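Local structure of hypothetical protein, similar to alpha-acetolactate decarboxylase (Staphylococcus aureus subsp. aureus, 1XV2) at residues L8-T13 with E206-H211; G12-L17 with V74-I79; F121-V126 with E148-D153; L93-V98 with L191-D196. The protein probably catalyses the decarboxylation of alpha-acetolactate to acetoin, as a zinc-containing member of the alpha-acetolactate decarboxylase family. All coordinates share one frame; numbering follows the deposited sequence.

Interaction 1: L8-T13 with E206-H211; sequences LYQHGT and ETFQQH
Strands 8-11 and 207-211 are the parallel pair at the outer end, within one subunit, of the mixed sheet, with L8, Y9, Q10 and H11 lying beside F208, Q209, Q210 and H211. Their short axes approach to 4.8 Å at 16°. Backbone bonds alternate from L8 N, which donates to T207 O, to H211 N, which donates to Q10 O; G12 N then reaches H211 O at 2.9 Å, almost straight (179°). On the face of Q10 and Q210, the Q210 chain folds about its CB-CG bond (chi2 67°), turning its amide back over the end of the first strand. There Q210 NE2 meets G12 O at 2.8 Å from above the carbonyl plane and also donates to H211 O, while Q210 OE1 receives Q10 NE2 at 3.0 Å on an in-plane lone pair. Q10 NE2 has a second acceptor in V170 O, and Q10 OE1 accepts from S78 OG, so both ends of this buried amide are held. Q10 NE2 also lies at the edge of the F208 ring, 3.7 Å from F208 CZ. On the other face the H11 and H211 rings meet rim to rim, ND1 to ND1 at 3.0 Å, a hydrogen bond whose donor could be either ring. H11 NE2 is hydrogen-bonded to T25 OG1, whereas H211 NE2 bonds E206 of the second subunit. The Q209 amide stands almost upright to the Y9 ring, Q209 NE2 lying 3.4 Å from Y9 CE1 at the ring edge. Strand 207-211 also pairs antiparallel with a strand of the second subunit, giving a beta sheet continuous across the dimer interface.

Interaction 2: G12-L17 with V74-I79; sequences GTLGTL and VPYASI
The aromatic ring of Y76 is the main bump of this contact, and the turn from G12 to L14, leading into helix 14-18, is the hollow that receives it. The ring lies flat beneath the backbone: T13 C and L14 N are both 3.5 Å above one face, displaced from its centre toward the rim. G12 O comes in at the edge instead, 3.4 Å from Y76 CE1. With Y76 CG anti to the backbone N (chi1 178°), the ring extends from the bend before strand 77-80 directly under the start of the helix. L14 CB sits above and just outside the rim, 3.9 Å from Y76 CE2, and beyond it Y76 OH makes a weak hydrogen bond to Q10 OE1. At the root of the Y76 side chain, L17 forms the second bump. L17 CD1 presses into the corner between P75 and Y76, tightly at 3.5 Å from P75 CG. The same L17 CD1 is less close to Y76 CB, at 3.9 Å, while L17 CD2 lies near Y76 CB and Y76 CD2. G12, with no side chain and a phi of 76°, brings its backbone past P75 O. T13 is the N-cap of the helix, its OG1 accepting a weak bond from T16 N at 3.4 Å. Packing thus joins the helix start to the bend before strand 77-80: a threonine N-cap on a short helix, seated on the face of a tyrosine whose side chain is about 7 Å from the bound zinc ion.

Interaction 3: F121-V126 with E148-D153; sequences FKHMHV and EEKRQD
H125 and E148 make the shortest polar contact between these antiparallel strands: H125 NE2 donates to E148 OE1 at 2.6 Å. The oxygen lies in the plane of the imidazole, but E148 OE1 is met on its anti side, 29° out of the carboxylate plane, and the ring and carboxylate planes are 36° apart. This is a His-carboxylate hydrogen bond, and E148 OE2, the other oxygen, is held by Q146 NE2. One face of the same imidazole is covered by K150, whose CE sits 3.8 Å from the ring centroid in a CH-pi contact. The lysine stays fully extended after CG leaves on the backbone N side (chi1 -52°), which carries its methylenes alongside H125 and brings CD to the edge of the H123 ring, 3.9 Å from H123 CE1. Both histidines and the lysine therefore share one face. These side chains are set in place by the backbone pairing. M124 with R151 and V126 with E149 are hydrogen-bonded pairs, M124 O receiving R151 N at 2.9 Å; H125 with K150 is the non-hydrogen-bonded pair between them. On the opposite face, R151 NH2 forms a salt bridge with E149 OE2 at 3.0 Å. There too the bent selenomethionine M124 places its CE above the centre of the F121 ring, 3.6 Å from the plane. Farther out, I154 and I158 of strand 154-163 pack on F121 and M124, and Y186 touches M124, V126 and R151. Strand 120-127 pairs with 148-151 and with 187-195, where K122 and H123 both face E194 in a classic beta bulge.

Interaction 4: L93-V98 with L191-D196; sequences LSQDDV and LDFEVD
L93 and V195 form an antiparallel hydrogen-bonded pair where strand 86-94 ends against strand 187-195: V195 N donates to L93 O at 3.0 Å, and L93 N returns a weak bond to V195 O. Beyond this pair the first chain leaves the antiparallel sheet as helix 95-105, with S94 as its N-cap, S94 OG accepting from D97 N at 3.3 Å. The first turn of the helix then rests on F193. Q95 CB lies over one face of the phenyl ring, 4.0 Å from its centroid in a CH-pi contact, and the extended glutamine chain continues across the ring at about a right angle. Q95 OE1 approaches F193 CD2 to 3.0 Å, while Q95 NE2 reaches past it to make a weak bond with L191 O. V98 meets the ring at its edge, with CG1 3.9 Å from F193 CZ; its other methyl, CG2, packs 3.8 Å from V195 CG2. F193 CG stands between the backbone N and the carbonyl carbon (chi1 70°), which brings the ring under Q95 and V98. Across the strand, L191 and D192 both face H125 in a classic beta bulge, which links this strand to 120-127. At the helix start, a water molecule accepts from Q95 N at 3.3 Å and donates to D192 OD1 at 2.7 Å.

The four contacts form two groups on opposite sides of the chain's centre. Interactions 1 and 2 share G12 and T13, and strands 7-11 and 77-80 are neighbours in the mixed sheet, with H11 N 2.8 Å from A77 O. Interactions 3 and 4 meet through strands 120-127 and 187-195 of the antiparallel sheet, where H125 O lies 2.8 Å from L191 N. The centres of interactions 1 and 3 are about 30 Å apart. Both groups come near the zinc ion bound by H176, H178 and H189: the side chains of Y76, L191, V126 and Q10 are about 7, 8, 9 and 10 Å from the zinc ion, respectively.

Interaction 1: L8-T13 with E206-H211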
# COMPACT_ATOMS: atom_id res chain seq x y z
N LEU A 8 8.81 -2.65 -6.34
CA LEU A 8 9.38 -2.04 -5.15
C LEU A 8 8.91 -2.90 -3.98
O LEU A 8 7.71 -3.09 -3.79
CB LEU A 8 8.87 -0.61 -4.97
CG LEU A 8 9.20 0.05 -3.63
CD1 LEU A 8 10.68 -0.06 -3.35
CD2 LEU A 8 8.76 1.51 -3.65
N TYR A 9 9.86 -3.42 -3.21
CA TYR A 9 9.53 -4.27 -2.07
C TYR A 9 9.64 -3.51 -0.76
O TYR A 9 10.64 -2.83 -0.50
CB TYR A 9 10.47 -5.47 -2.02
CG TYR A 9 10.18 -6.43 -0.89
CD1 TYR A 9 9.20 -7.42 -1.01
CD2 TYR A 9 10.90 -6.36 0.31
CE1 TYR A 9 8.95 -8.32 0.02
CE2 TYR A 9 10.66 -7.26 1.35
CZ TYR A 9 9.68 -8.24 1.20
OH TYR A 9 9.46 -9.14 2.21
N GLN A 10 8.62 -3.63 0.08
CA GLN A 10 8.65 -2.96 1.37
C GLN A 10 8.25 -3.91 2.49
O GLN A 10 7.25 -4.62 2.39
CB GLN A 10 7.74 -1.72 1.36
CG GLN A 10 7.82 -0.90 2.64
CD GLN A 10 7.22 0.50 2.49
OE1 GLN A 10 7.88 1.42 2.01
NE2 GLN A 10 5.97 0.66 2.91
N HIS A 11 9.06 -3.94 3.54
CA HIS A 11 8.78 -4.78 4.69
C HIS A 11 8.35 -3.83 5.80
O HIS A 11 9.13 -2.98 6.24
CB HIS A 11 10.02 -5.56 5.13
CG HIS A 11 9.82 -6.32 6.40
ND1 HIS A 11 9.09 -7.49 6.46
CD2 HIS A 11 10.19 -6.04 7.68
CE1 HIS A 11 9.03 -7.90 7.72
NE2 HIS A 11 9.68 -7.04 8.47
N GLY A 12 7.11 -3.98 6.26
CA GLY A 12 6.62 -3.10 7.30
C GLY A 12 6.29 -1.76 6.66
O GLY A 12 6.43 -1.61 5.44
N THR A 13 5.87 -0.79 7.46
CA THR A 13 5.52 0.52 6.93
C THR A 13 6.08 1.65 7.79
O THR A 13 6.47 1.44 8.94
CB THR A 13 3.99 0.69 6.84
OG1 THR A 13 3.42 0.60 8.15
CG2 THR A 13 3.38 -0.40 5.97
N GLU A 206 5.92 -0.40 -11.40
CA GLU A 206 4.59 -0.78 -11.86
C GLU A 206 3.90 -1.56 -10.74
O GLU A 206 2.68 -1.59 -10.65
CB GLU A 206 4.72 -1.67 -13.11
CG GLU A 206 3.40 -1.98 -13.81
CD GLU A 206 3.59 -2.92 -14.99
OE1 GLU A 206 4.58 -2.76 -15.73
OE2 GLU A 206 2.74 -3.81 -15.19
N THR A 207 4.71 -2.19 -9.89
CA THR A 207 4.19 -2.97 -8.78
C THR A 207 4.86 -2.65 -7.45
O THR A 207 6.08 -2.50 -7.37
CB THR A 207 4.37 -4.48 -9.03
OG1 THR A 207 3.68 -4.84 -10.24
CG2 THR A 207 3.80 -5.29 -7.87
N PHE A 208 4.04 -2.53 -6.42
CA PHE A 208 4.48 -2.24 -5.06
C PHE A 208 4.13 -3.48 -4.23
O PHE A 208 2.96 -3.81 -4.08
CB PHE A 208 3.72 -1.02 -4.52
CG PHE A 208 4.00 -0.71 -3.08
CD1 PHE A 208 5.26 -0.28 -2.68
CD2 PHE A 208 3.00 -0.83 -2.13
CE1 PHE A 208 5.51 0.03 -1.34
CE2 PHE A 208 3.24 -0.52 -0.79
CZ PHE A 208 4.49 -0.09 -0.40
N GLN A 209 5.15 -4.15 -3.71
CA GLN A 209 4.93 -5.36 -2.91
C GLN A 209 5.14 -5.09 -1.42
O GLN A 209 6.27 -4.93 -0.96
CB GLN A 209 5.88 -6.46 -3.39
CG GLN A 209 5.65 -7.82 -2.74
CD GLN A 209 6.54 -8.89 -3.33
OE1 GLN A 209 6.65 -9.01 -4.55
NE2 GLN A 209 7.17 -9.68 -2.48
N GLN A 210 4.04 -5.06 -0.68
CA GLN A 210 4.08 -4.80 0.76
C GLN A 210 4.04 -6.09 1.58
O GLN A 210 3.10 -6.87 1.46
CB GLN A 210 2.90 -3.90 1.17
CG GLN A 210 2.82 -3.62 2.67
CD GLN A 210 3.96 -2.77 3.17
OE1 GLN A 210 4.05 -1.58 2.86
NE2 GLN A 210 4.85 -3.37 3.95
N HIS A 211 5.05 -6.29 2.41
CA HIS A 211 5.14 -7.49 3.24
C HIS A 211 4.91 -7.14 4.71
O HIS A 211 5.40 -6.12 5.20
CB HIS A 211 6.50 -8.15 3.05
CG HIS A 211 6.67 -9.42 3.83
ND1 HIS A 211 7.49 -9.50 4.94
CD2 HIS A 211 6.14 -10.65 3.67
CE1 HIS A 211 7.45 -10.73 5.42
NE2 HIS A 211 6.64 -11.45 4.67

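Interaction 2: G12-L17 with V74-I79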
# COMPACT_ATOMS: atom_id res chain seq x y z
N GLY A 12 7.11 -3.98 6.26
CA GLY A 12 6.62 -3.10 7.30
C GLY A 12 6.29 -1.76 6.66
O GLY A 12 6.43 -1.61 5.44
N THR A 13 5.87 -0.79 7.46
CA THR A 13 5.52 0.52 6.93
C THR A 13 6.08 1.65 7.79
O THR A 13 6.47 1.44 8.94
CB THR A 13 3.99 0.69 6.84
OG1 THR A 13 3.42 0.60 8.15
CG2 THR A 13 3.38 -0.40 5.97
N LEU A 14 6.13 2.85 7.23
CA LEU A 14 6.65 4.00 7.96
C LEU A 14 5.71 4.43 9.07
O LEU A 14 6.14 4.76 10.17
CB LEU A 14 6.88 5.17 7.00
CG LEU A 14 7.40 6.46 7.64
CD1 LEU A 14 8.70 6.19 8.37
CD2 LEU A 14 7.58 7.52 6.57
N GLY A 15 4.41 4.40 8.79
CA GLY A 15 3.43 4.79 9.79
C GLY A 15 3.42 3.92 11.03
O GLY A 15 3.27 4.42 12.14
N THR A 16 3.58 2.61 10.85
CA THR A 16 3.60 1.68 11.97
C THR A 16 4.91 1.79 12.74
O THR A 16 4.95 1.59 13.95
CB THR A 16 3.40 0.22 11.49
OG1 THR A 16 2.09 0.07 10.93
CG2 THR A 16 3.56 -0.76 12.64
N LEU A 17 5.99 2.11 12.03
CA LEU A 17 7.28 2.28 12.69
C LEU A 17 7.14 3.51 13.58
O LEU A 17 7.47 3.48 14.76
CB LEU A 17 8.40 2.51 11.66
CG LEU A 17 9.83 2.48 12.20
CD1 LEU A 17 10.25 1.04 12.45
CD2 LEU A 17 10.79 3.14 11.20
N VAL A 74 15.41 -6.07 10.96
CA VAL A 74 14.91 -4.74 10.62
C VAL A 74 13.40 -4.65 10.84
O VAL A 74 12.67 -5.61 10.58
CB VAL A 74 15.22 -4.39 9.14
CG1 VAL A 74 16.71 -4.47 8.89
CG2 VAL A 74 14.47 -5.33 8.21
N PRO A 75 12.91 -3.51 11.33
CA PRO A 75 11.48 -3.30 11.58
C PRO A 75 10.78 -2.65 10.39
O PRO A 75 9.55 -2.72 10.26
CB PRO A 75 11.48 -2.40 12.80
CG PRO A 75 12.63 -1.49 12.49
CD PRO A 75 13.70 -2.44 11.97
N TYR A 76 11.57 -2.01 9.52
CA TYR A 76 11.06 -1.33 8.34
C TYR A 76 12.14 -1.20 7.28
O TYR A 76 13.23 -0.69 7.55
CB TYR A 76 10.53 0.06 8.70
CG TYR A 76 10.02 0.85 7.51
CD1 TYR A 76 9.17 0.27 6.58
CD2 TYR A 76 10.39 2.18 7.32
CE1 TYR A 76 8.69 0.99 5.49
CE2 TYR A 76 9.92 2.92 6.24
CZ TYR A 76 9.07 2.31 5.32
OH TYR A 76 8.59 3.03 4.24
N ALA A 77 11.84 -1.64 6.06
CA ALA A 77 12.81 -1.58 4.97
C ALA A 77 12.15 -1.48 3.60
O ALA A 77 11.06 -2.00 3.39
CB ALA A 77 13.70 -2.81 5.01
N SER A 78 12.83 -0.80 2.68
CA SER A 78 12.36 -0.64 1.31
C SER A 78 13.53 -1.03 0.42
O SER A 78 14.65 -0.53 0.62
CB SER A 78 11.96 0.81 1.03
OG SER A 78 10.92 1.22 1.90
N ILE A 79 13.30 -1.91 -0.55
CA ILE A 79 14.39 -2.35 -1.42
C ILE A 79 13.92 -2.70 -2.83
O ILE A 79 12.74 -2.96 -3.06
CB ILE A 79 15.11 -3.57 -0.80
CG1 ILE A 79 16.53 -3.68 -1.36
CG2 ILE A 79 14.33 -4.84 -1.11
CD1 ILE A 79 17.39 -4.71 -0.65

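Interaction 3: F121-V126 with E148-D153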
# COMPACT_ATOMS: atom_id res chain seq x y z
N PHE A 121 29.37 15.87 -3.86
CA PHE A 121 28.38 16.75 -3.24
C PHE A 121 29.07 17.89 -2.53
O PHE A 121 29.93 17.67 -1.68
CB PHE A 121 27.54 15.96 -2.24
CG PHE A 121 26.71 14.89 -2.88
CD1 PHE A 121 25.43 15.17 -3.34
CD2 PHE A 121 27.23 13.60 -3.05
CE1 PHE A 121 24.67 14.18 -3.97
CE2 PHE A 121 26.47 12.61 -3.68
CZ PHE A 121 25.19 12.90 -4.13
N LYS A 122 28.69 19.11 -2.88
CA LYS A 122 29.27 20.30 -2.26
C LYS A 122 28.90 20.30 -0.79
O LYS A 122 29.70 20.68 0.06
CB LYS A 122 28.73 21.57 -2.92
CG LYS A 122 28.89 21.60 -4.42
CD LYS A 122 28.51 22.96 -4.99
CE LYS A 122 29.49 24.03 -4.53
NZ LYS A 122 29.24 25.34 -5.20
N HIS A 123 27.68 19.87 -0.49
CA HIS A 123 27.19 19.83 0.88
C HIS A 123 26.34 18.59 1.11
O HIS A 123 25.57 18.18 0.25
CB HIS A 123 26.37 21.10 1.16
CG HIS A 123 25.76 21.13 2.53
ND1 HIS A 123 26.51 21.05 3.68
CD2 HIS A 123 24.47 21.27 2.92
CE1 HIS A 123 25.71 21.13 4.73
NE2 HIS A 123 24.47 21.26 4.29
N MSE A 124 26.50 17.97 2.28
CA MSE A 124 25.73 16.79 2.63
C MSE A 124 25.36 16.91 4.11
O MSE A 124 26.22 17.20 4.94
CB MSE A 124 26.56 15.51 2.39
CG MSE A 124 25.84 14.20 2.71
SE MSE A 124 24.13 13.93 1.83
CE MSE A 124 24.74 13.74 0.00
N HIS A 125 24.09 16.71 4.41
CA HIS A 125 23.58 16.82 5.77
C HIS A 125 22.70 15.61 6.07
O HIS A 125 21.66 15.42 5.45
CB HIS A 125 22.77 18.12 5.90
CG HIS A 125 22.19 18.34 7.26
ND1 HIS A 125 21.46 19.47 7.58
CD2 HIS A 125 22.21 17.59 8.39
CE1 HIS A 125 21.07 19.40 8.84
NE2 HIS A 125 21.51 18.27 9.35
N VAL A 126 23.12 14.79 7.03
CA VAL A 126 22.35 13.59 7.40
C VAL A 126 22.14 13.47 8.90
O VAL A 126 22.76 14.19 9.69
CB VAL A 126 23.08 12.29 6.96
CG1 VAL A 126 23.39 12.32 5.48
CG2 VAL A 126 24.36 12.11 7.77
N GLU A 148 23.23 14.75 14.10
CA GLU A 148 23.29 15.13 12.69
C GLU A 148 24.74 15.47 12.35
O GLU A 148 25.44 16.08 13.16
CB GLU A 148 22.38 16.34 12.43
CG GLU A 148 20.88 16.00 12.44
CD GLU A 148 19.98 17.24 12.41
OE1 GLU A 148 20.34 18.22 11.72
OE2 GLU A 148 18.92 17.23 13.07
N GLU A 149 25.18 15.06 11.17
CA GLU A 149 26.54 15.32 10.74
C GLU A 149 26.53 15.85 9.32
O GLU A 149 25.80 15.35 8.46
CB GLU A 149 27.38 14.04 10.81
CG GLU A 149 28.80 14.24 11.33
CD GLU A 149 29.67 13.00 11.19
OE1 GLU A 149 29.23 11.90 11.60
OE2 GLU A 149 30.81 13.12 10.68
N LYS A 150 27.34 16.88 9.07
CA LYS A 150 27.43 17.49 7.76
C LYS A 150 28.84 17.35 7.20
O LYS A 150 29.81 17.29 7.94
CB LYS A 150 27.09 18.98 7.85
CG LYS A 150 25.77 19.28 8.55
CD LYS A 150 25.53 20.78 8.62
CE LYS A 150 24.30 21.11 9.47
NZ LYS A 150 24.15 22.58 9.65
N ARG A 151 28.93 17.28 5.87
CA ARG A 151 30.21 17.17 5.20
C ARG A 151 30.19 18.09 3.99
O ARG A 151 29.13 18.56 3.58
CB ARG A 151 30.47 15.73 4.75
CG ARG A 151 30.66 14.74 5.89
CD ARG A 151 31.88 15.07 6.73
NE ARG A 151 32.09 14.07 7.79
CZ ARG A 151 32.55 12.84 7.58
NH1 ARG A 151 32.88 12.44 6.36
NH2 ARG A 151 32.68 12.01 8.61
N GLN A 152 31.37 18.36 3.42
CA GLN A 152 31.48 19.23 2.26
C GLN A 152 32.40 18.60 1.21
O GLN A 152 33.42 17.99 1.56
CB GLN A 152 32.05 20.59 2.67
CG GLN A 152 31.29 21.28 3.78
CD GLN A 152 32.00 22.52 4.30
OE1 GLN A 152 31.52 23.20 5.21
NE2 GLN A 152 33.17 22.82 3.73
N ASP A 153 32.04 18.75 -0.06
CA ASP A 153 32.85 18.21 -1.15
C ASP A 153 33.18 16.75 -0.89
O ASP A 153 34.35 16.36 -0.83
CB ASP A 153 34.13 19.03 -1.29
CG ASP A 153 33.85 20.51 -1.44
OD1 ASP A 153 33.18 20.90 -2.42
OD2 ASP A 153 34.31 21.29 -0.57

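Interaction 4: L93-V98 with L191-D196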
# COMPACT_ATOMS: atom_id res chain seq x y z
N LEU A 93 23.60 22.30 -7.95
CA LEU A 93 22.18 22.50 -7.65
C LEU A 93 21.83 22.14 -6.21
O LEU A 93 22.47 21.27 -5.59
CB LEU A 93 21.31 21.65 -8.59
CG LEU A 93 21.35 21.95 -10.09
CD1 LEU A 93 20.41 21.00 -10.81
CD2 LEU A 93 20.95 23.40 -10.35
N SER A 94 20.81 22.81 -5.69
CA SER A 94 20.34 22.59 -4.33
C SER A 94 19.48 21.33 -4.27
O SER A 94 19.10 20.79 -5.31
CB SER A 94 19.49 23.78 -3.88
OG SER A 94 18.34 23.90 -4.70
N GLN A 95 19.18 20.87 -3.06
CA GLN A 95 18.35 19.69 -2.90
C GLN A 95 16.99 19.90 -3.58
O GLN A 95 16.55 19.06 -4.36
CB GLN A 95 18.17 19.36 -1.41
CG GLN A 95 17.00 18.43 -1.13
CD GLN A 95 17.01 17.86 0.28
OE1 GLN A 95 17.70 16.88 0.55
NE2 GLN A 95 16.26 18.48 1.17
N ASP A 96 16.35 21.02 -3.28
CA ASP A 96 15.04 21.33 -3.88
C ASP A 96 15.09 21.29 -5.41
O ASP A 96 14.18 20.75 -6.05
CB ASP A 96 14.55 22.71 -3.46
CG ASP A 96 14.18 22.79 -2.00
OD1 ASP A 96 13.76 21.76 -1.43
OD2 ASP A 96 14.31 23.89 -1.41
N ASP A 97 16.13 21.87 -5.98
CA ASP A 97 16.28 21.91 -7.43
C ASP A 97 16.56 20.53 -8.01
O ASP A 97 16.17 20.23 -9.14
CB ASP A 97 17.39 22.88 -7.84
CG ASP A 97 16.99 24.34 -7.63
OD1 ASP A 97 15.82 24.59 -7.29
OD2 ASP A 97 17.86 25.22 -7.83
N VAL A 98 17.24 19.69 -7.23
CA VAL A 98 17.55 18.34 -7.67
C VAL A 98 16.27 17.52 -7.66
O VAL A 98 16.02 16.75 -8.59
CB VAL A 98 18.60 17.66 -6.75
CG1 VAL A 98 18.67 16.16 -7.06
CG2 VAL A 98 19.96 18.29 -6.96
N LEU A 191 18.97 14.83 5.08
CA LEU A 191 18.08 15.91 5.49
C LEU A 191 18.22 17.06 4.50
O LEU A 191 17.28 17.81 4.26
CB LEU A 191 18.43 16.42 6.89
CG LEU A 191 18.25 15.46 8.06
CD1 LEU A 191 18.67 16.16 9.35
CD2 LEU A 191 16.79 15.03 8.14
N ASP A 192 19.41 17.18 3.92
CA ASP A 192 19.68 18.24 2.96
C ASP A 192 20.99 17.95 2.24
O ASP A 192 21.83 17.21 2.76
CB ASP A 192 19.74 19.59 3.69
CG ASP A 192 19.91 20.77 2.75
OD1 ASP A 192 19.44 20.71 1.59
OD2 ASP A 192 20.51 21.78 3.18
N PHE A 193 21.15 18.51 1.05
CA PHE A 193 22.37 18.32 0.27
C PHE A 193 22.46 19.26 -0.91
O PHE A 193 21.46 19.87 -1.33
CB PHE A 193 22.46 16.86 -0.22
CG PHE A 193 21.46 16.52 -1.28
CD1 PHE A 193 21.82 16.56 -2.63
CD2 PHE A 193 20.16 16.16 -0.95
CE1 PHE A 193 20.89 16.26 -3.62
CE2 PHE A 193 19.22 15.86 -1.94
CZ PHE A 193 19.59 15.91 -3.28
N GLU A 194 23.66 19.39 -1.45
CA GLU A 194 23.91 20.23 -2.61
C GLU A 194 24.86 19.46 -3.52
O GLU A 194 25.97 19.10 -3.11
CB GLU A 194 24.54 21.56 -2.18
CG GLU A 194 24.98 22.43 -3.35
CD GLU A 194 25.39 23.83 -2.91
OE1 GLU A 194 26.27 23.94 -2.03
OE2 GLU A 194 24.85 24.82 -3.46
N VAL A 195 24.42 19.19 -4.74
CA VAL A 195 25.25 18.45 -5.68
C VAL A 195 26.30 19.32 -6.37
O VAL A 195 26.05 20.48 -6.67
CB VAL A 195 24.40 17.78 -6.78
CG1 VAL A 195 23.44 16.77 -6.15
CG2 VAL A 195 23.63 18.84 -7.56
N ASP A 196 27.48 18.76 -6.58
CA ASP A 196 28.54 19.47 -7.27
C ASP A 196 28.47 18.94 -8.69
O ASP A 196 28.14 19.66 -9.63
CB ASP A 196 29.92 19.14 -6.68
CG ASP A 196 31.04 19.93 -7.35
OD1 ASP A 196 31.02 20.06 -8.59
OD2 ASP A 196 31.94 20.41 -6.64
O HOH W 1 19.83 22.56 -0.36